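Local coordinates for protein putative polysaccharide binding proteins (DUF1812) (Bacteroides thetaiotaomicron VPI-5482, PDB 3GF8) that is a putative outer-membrane lipoprotein of the FimB/Mfa2 family that probably serves as an anchor or assembly component of bacterial fimbriae, at residues Y22-E27 with L261-N266; I146-I151 with T214-E219. All coordinates share one frame; numbering follows the deposited sequence.

Interaction 1: Y22-E27 with L261-N266. With EDO (1,2-ethanediol), chain B.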
# COMPACT_ATOMS: atom_id res chain seq x y z
N TYR A 22 4.11 12.11 6.81
CA TYR A 22 3.42 10.85 6.79
C TYR A 22 2.69 10.66 8.11
O TYR A 22 3.17 9.93 8.99
CB TYR A 22 4.38 9.67 6.51
CG TYR A 22 3.72 8.32 6.63
CD1 TYR A 22 2.44 8.08 6.09
CD2 TYR A 22 4.32 7.30 7.34
CE1 TYR A 22 1.81 6.80 6.25
CE2 TYR A 22 3.72 6.07 7.49
CZ TYR A 22 2.47 5.82 6.96
OH TYR A 22 1.91 4.57 7.15
N ASP A 23 1.55 11.34 8.24
CA ASP A 23 0.72 11.22 9.43
C ASP A 23 -0.60 10.56 9.13
O ASP A 23 -1.39 10.29 10.06
CB ASP A 23 0.49 12.58 10.10
CG ASP A 23 -0.26 13.60 9.21
OD1 ASP A 23 -0.63 13.31 8.06
OD2 ASP A 23 -0.42 14.73 9.68
N TYR A 24 -0.85 10.25 7.85
CA TYR A 24 -2.08 9.51 7.48
C TYR A 24 -1.95 7.98 7.80
O TYR A 24 -1.86 7.12 6.92
CB TYR A 24 -2.43 9.79 6.02
CG TYR A 24 -3.88 9.59 5.67
CD1 TYR A 24 -4.87 10.37 6.24
CD2 TYR A 24 -4.27 8.65 4.74
CE1 TYR A 24 -6.20 10.20 5.91
CE2 TYR A 24 -5.60 8.47 4.41
CZ TYR A 24 -6.55 9.26 4.99
OH TYR A 24 -7.88 9.09 4.66
N ASN A 25 -1.95 7.66 9.09
CA ASN A 25 -1.75 6.31 9.58
C ASN A 25 -2.61 6.08 10.81
O ASN A 25 -3.29 7.00 11.24
CB ASN A 25 -0.27 6.07 9.89
CG ASN A 25 0.32 7.11 10.80
OD1 ASN A 25 -0.14 7.32 11.93
ND2 ASN A 25 1.36 7.79 10.32
N MSE A 26 -2.60 4.86 11.39
CA MSE A 26 -3.45 4.60 12.54
C MSE A 26 -2.94 5.25 13.82
O MSE A 26 -3.66 5.30 14.79
CB MSE A 26 -3.70 3.12 12.76
CG MSE A 26 -4.40 2.47 11.59
SE MSE A 26 -6.21 3.08 11.43
CE MSE A 26 -6.91 1.90 12.83
N GLU A 27 -1.73 5.79 13.81
CA GLU A 27 -1.25 6.52 14.97
C GLU A 27 -1.59 8.00 14.83
O GLU A 27 -1.27 8.80 15.69
CB GLU A 27 0.26 6.31 15.15
CG GLU A 27 0.66 4.84 15.39
N LEU A 261 -8.49 1.46 5.19
CA LEU A 261 -7.59 0.77 4.27
C LEU A 261 -6.30 1.57 3.95
O LEU A 261 -5.21 1.00 3.81
CB LEU A 261 -8.32 0.41 2.99
CG LEU A 261 -9.46 -0.60 3.14
CD1 LEU A 261 -10.10 -0.86 1.74
CD2 LEU A 261 -8.98 -1.87 3.83
N ASP A 262 -6.42 2.89 3.87
CA ASP A 262 -5.26 3.74 3.57
C ASP A 262 -4.41 3.93 4.79
O ASP A 262 -3.16 3.87 4.71
CB ASP A 262 -5.66 5.12 3.08
CG ASP A 262 -6.24 5.11 1.70
OD1 ASP A 262 -5.90 4.23 0.89
OD2 ASP A 262 -7.05 6.00 1.42
N ARG A 263 -5.06 4.17 5.91
CA ARG A 263 -4.33 4.48 7.14
C ARG A 263 -3.61 3.29 7.74
O ARG A 263 -2.53 3.44 8.29
CB ARG A 263 -5.27 5.04 8.20
CG ARG A 263 -5.46 6.53 8.15
CD ARG A 263 -6.25 6.95 9.38
NE ARG A 263 -6.77 8.29 9.25
CZ ARG A 263 -6.10 9.40 9.54
NH1 ARG A 263 -4.85 9.38 10.01
NH2 ARG A 263 -6.72 10.57 9.38
N GLN A 264 -4.23 2.12 7.67
CA GLN A 264 -3.66 0.91 8.22
C GLN A 264 -2.89 0.18 7.15
O GLN A 264 -3.43 -0.10 6.07
CB GLN A 264 -4.79 -0.01 8.75
CG GLN A 264 -4.31 -1.29 9.45
CD GLN A 264 -3.22 -1.02 10.49
OE1 GLN A 264 -2.06 -0.84 10.13
NE2 GLN A 264 -3.59 -0.98 11.76
N SER A 265 -1.63 -0.16 7.42
CA SER A 265 -0.89 -0.94 6.43
C SER A 265 -0.30 -2.24 6.95
O SER A 265 0.39 -2.94 6.20
CB SER A 265 0.19 -0.06 5.77
OG SER A 265 -0.41 1.06 5.15
N ASN A 266 -0.54 -2.56 8.22
CA ASN A 266 -0.21 -3.86 8.74
C ASN A 266 -1.43 -4.54 9.29
O ASN A 266 -2.04 -4.03 10.23
CB ASN A 266 0.81 -3.77 9.85
CG ASN A 266 2.07 -3.15 9.40
OD1 ASN A 266 2.28 -1.96 9.60
ND2 ASN A 266 2.90 -3.93 8.74
C1 EDO B . 1.76 -7.41 10.02
O1 EDO B . 2.65 -6.42 9.46
C2 EDO B . 2.51 -8.21 11.08
O2 EDO B . 1.79 -8.27 12.32
O HOH W 1 -0.34 2.91 6.91
O HOH W 2 -3.96 12.42 10.34
O HOH W 3 -1.56 5.96 4.52
O HOH W 4 -8.49 7.81 2.66
O HOH W 5 -0.72 2.81 11.00
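R263 O is gripped by two waters and by the CA of N25: one water gives it a hydrogen bond at 2.6 Å, the second a weak one, and N25 CA makes a CA-H...O contact at 3.2 Å. The first of these waters also pairs with Y22 OH and S265 OG, so three groups of both segments meet on it. Another water donates to both Y24 O and D262 O, bridging the two backbones. R263 NH1 donates to N25 O at 3.1 Å, with an N-H...O angle of 156° and the acceptor in the guanidinium plane. That reach follows from a side chain extended from CG to NE, which lays R263 along the backbone of N25. On the way it crosses the Y24 ring at about a right angle. R263 CG stands 4.0 Å from the ring centroid and 4° off its normal, a CH-pi contact over the face, while the guanidinium, whose plane is 41° from the ring's, has one face over the CD1-CE1 side. Its NE forms a salt bridge with E259, one turn earlier in helix 257-263. The Y24 ring edge also receives D262 CB, 3.6 Å from CE2, and a water links Y24 OH to D262 OD2, while D262 OD1 is held by Q258 and, in a salt bridge, by R216. The bent chain of selenomethionine M26 packs beyond R263, with SE 3.9 Å from R263 CB and CG 3.5 Å from Q264 NE2, whose polar partner is E251. Backbone angles make Y24 the centre of an inverse gamma turn, and Q264 is the first residue to leave helical geometry. The arrangement is a turn after strand 16-21 packed directly and through bridging waters against the C-terminal end of helix 257-263.

Interaction 2: I146-I151 with T214-E219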
# COMPACT_ATOMS: atom_id res chain seq x y z
N ILE A 146 0.65 9.04 1.51
CA ILE A 146 -0.31 7.96 1.73
C ILE A 146 0.35 6.63 1.39
O ILE A 146 0.88 6.45 0.28
CB ILE A 146 -1.53 8.18 0.80
CG1 ILE A 146 -2.27 9.48 1.20
CG2 ILE A 146 -2.49 6.97 0.83
CD1 ILE A 146 -3.37 9.79 0.31
N ARG A 147 0.27 5.68 2.32
CA ARG A 147 0.93 4.41 2.13
C ARG A 147 0.13 3.55 1.22
O ARG A 147 -1.08 3.39 1.42
CB ARG A 147 1.20 3.69 3.45
CG ARG A 147 2.05 2.47 3.25
CD ARG A 147 2.67 1.94 4.55
NE ARG A 147 3.03 0.54 4.40
CZ ARG A 147 3.59 -0.20 5.35
NH1 ARG A 147 3.85 0.31 6.55
NH2 ARG A 147 3.90 -1.45 5.10
N ASP A 148 0.80 3.00 0.20
CA ASP A 148 0.12 2.24 -0.85
C ASP A 148 0.35 0.72 -0.75
O ASP A 148 -0.45 -0.08 -1.28
CB ASP A 148 0.61 2.73 -2.23
CG ASP A 148 -0.16 3.95 -2.74
OD1 ASP A 148 -1.13 4.41 -2.10
OD2 ASP A 148 0.23 4.44 -3.82
N THR A 149 1.45 0.33 -0.13
CA THR A 149 1.78 -1.07 0.00
C THR A 149 1.27 -1.56 1.37
O THR A 149 1.35 -0.85 2.38
CB THR A 149 3.26 -1.32 -0.18
OG1 THR A 149 4.01 -0.38 0.60
CG2 THR A 149 3.64 -1.18 -1.65
N LYS A 150 0.73 -2.78 1.37
CA LYS A 150 0.03 -3.32 2.52
C LYS A 150 0.60 -4.71 2.89
O LYS A 150 0.70 -5.62 2.06
CB LYS A 150 -1.47 -3.39 2.20
CG LYS A 150 -2.05 -2.07 1.75
CD LYS A 150 -2.09 -1.01 2.90
CE LYS A 150 -2.11 0.42 2.37
NZ LYS A 150 -2.37 1.44 3.46
N ILE A 151 0.98 -4.86 4.14
CA ILE A 151 1.58 -6.08 4.62
C ILE A 151 0.51 -6.79 5.43
O ILE A 151 -0.22 -6.16 6.20
CB ILE A 151 2.84 -5.77 5.41
CG1 ILE A 151 3.89 -5.16 4.44
CG2 ILE A 151 3.36 -7.04 6.07
CD1 ILE A 151 5.18 -4.82 5.04
N THR A 214 0.66 -6.67 -0.62
CA THR A 214 0.04 -6.31 -1.88
C THR A 214 0.09 -4.80 -2.06
O THR A 214 0.59 -4.08 -1.21
CB THR A 214 -1.42 -6.83 -1.97
OG1 THR A 214 -1.91 -6.63 -3.30
CG2 THR A 214 -2.33 -6.11 -0.94
N MSE A 215 -0.42 -4.34 -3.19
CA MSE A 215 -0.52 -2.91 -3.46
C MSE A 215 -1.84 -2.43 -2.79
O MSE A 215 -2.27 -3.05 -1.84
CB MSE A 215 -0.41 -2.69 -4.97
CG MSE A 215 0.97 -3.12 -5.50
SE MSE A 215 2.25 -1.72 -5.27
CE MSE A 215 1.51 -0.61 -6.70
N ARG A 216 -2.47 -1.36 -3.28
CA ARG A 216 -3.52 -0.67 -2.54
C ARG A 216 -4.71 -1.54 -2.31
O ARG A 216 -5.12 -2.30 -3.22
CB ARG A 216 -3.99 0.57 -3.30
CG ARG A 216 -2.89 1.63 -3.47
CD ARG A 216 -3.48 2.94 -3.92
NE ARG A 216 -4.24 3.55 -2.83
CZ ARG A 216 -5.25 4.41 -2.98
NH1 ARG A 216 -5.68 4.76 -4.18
NH2 ARG A 216 -5.84 4.91 -1.92
N LEU A 217 -5.23 -1.48 -1.07
CA LEU A 217 -6.54 -2.08 -0.76
C LEU A 217 -7.62 -1.01 -0.95
O LEU A 217 -7.59 0.01 -0.30
CB LEU A 217 -6.56 -2.66 0.67
CG LEU A 217 -5.54 -3.81 0.86
CD1 LEU A 217 -5.24 -4.05 2.32
CD2 LEU A 217 -6.04 -5.09 0.16
N MSE A 218 -8.53 -1.27 -1.88
CA MSE A 218 -9.57 -0.32 -2.29
C MSE A 218 -10.98 -0.76 -1.87
O MSE A 218 -11.39 -1.93 -2.06
CB MSE A 218 -9.56 -0.15 -3.83
CG MSE A 218 -8.20 0.36 -4.38
SE MSE A 218 -7.52 1.96 -3.56
CE MSE A 218 -8.94 3.18 -4.22
N GLU A 219 -11.74 0.17 -1.33
CA GLU A 219 -13.06 -0.18 -0.84
C GLU A 219 -13.99 -0.61 -1.94
O GLU A 219 -14.89 -1.39 -1.71
CB GLU A 219 -13.68 0.94 0.00
CG GLU A 219 -14.22 2.11 -0.70
CD GLU A 219 -15.24 2.78 0.19
OE1 GLU A 219 -16.36 2.21 0.29
OE2 GLU A 219 -14.92 3.83 0.81
O HOH W 6 -3.52 3.08 -0.01
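K150 and T214 form an antiparallel hydrogen-bonded pair: K150 N donates to T214 O at 2.9 Å with an N-H...O angle of 163°, and T214 N returns the bond to K150 O with the donor in the carbonyl plane. Beyond it the 214-219 segment leaves regular strand geometry, and side chains take over. D148 OD1 lies 3.3 Å from R216 NE, a salt bridge of charge alone, since the oxygen sits well out of the guanidinium plane. The same oxygen accepts from N185, while NE donates to a water at 2.9 Å; that water lies 2.8 Å from R147 O, to which it probably donates, though with more acceptors in reach than protons. R216 NH2 pairs with D262. T149 OG1 bonds to L123 N, leaving CG2 to touch SE of selenomethionine M215 at 3.9 Å. A chi1 of -55° puts K150 CG beside the backbone N, against L217 CD1 at 3.8 Å, and the bend at chi2 then turns the chain end away from 214-219. The buried ammonium meets R147 O at 3.1 Å, from above the carbonyl plane, as well as S265 OG and the backbone oxygens of L261 and Q264. In strand 139-158 the break at D148 and T149 separates the part bonded to strand 124-133 (I146 with Y125) from the part beside strands 209-214 and 266-273 (I151 with Y267), with helix 257-263 touching R216 and L217.

Overall arrangement
Interaction 2 lies about 3 Å from the centre of the chain and all its touching residues are buried, whereas interaction 1, its centre about 10 Å away from that of interaction 2, is only partly buried. Their chemistry differs: paired backbone bonds and enclosed charges hold 146-151 to 214-219, while 22-27 meets 261-266 through one direct arginine bond, a CH-pi contact, selenomethionine packing and several waters. The two touch directly at S265, whose side chain reaches K150 and whose backbone O lies 2.9 Å from I151 N, a probable hydrogen bond. Residues following helix 257-263 therefore connect the outer turn to strand 139-158.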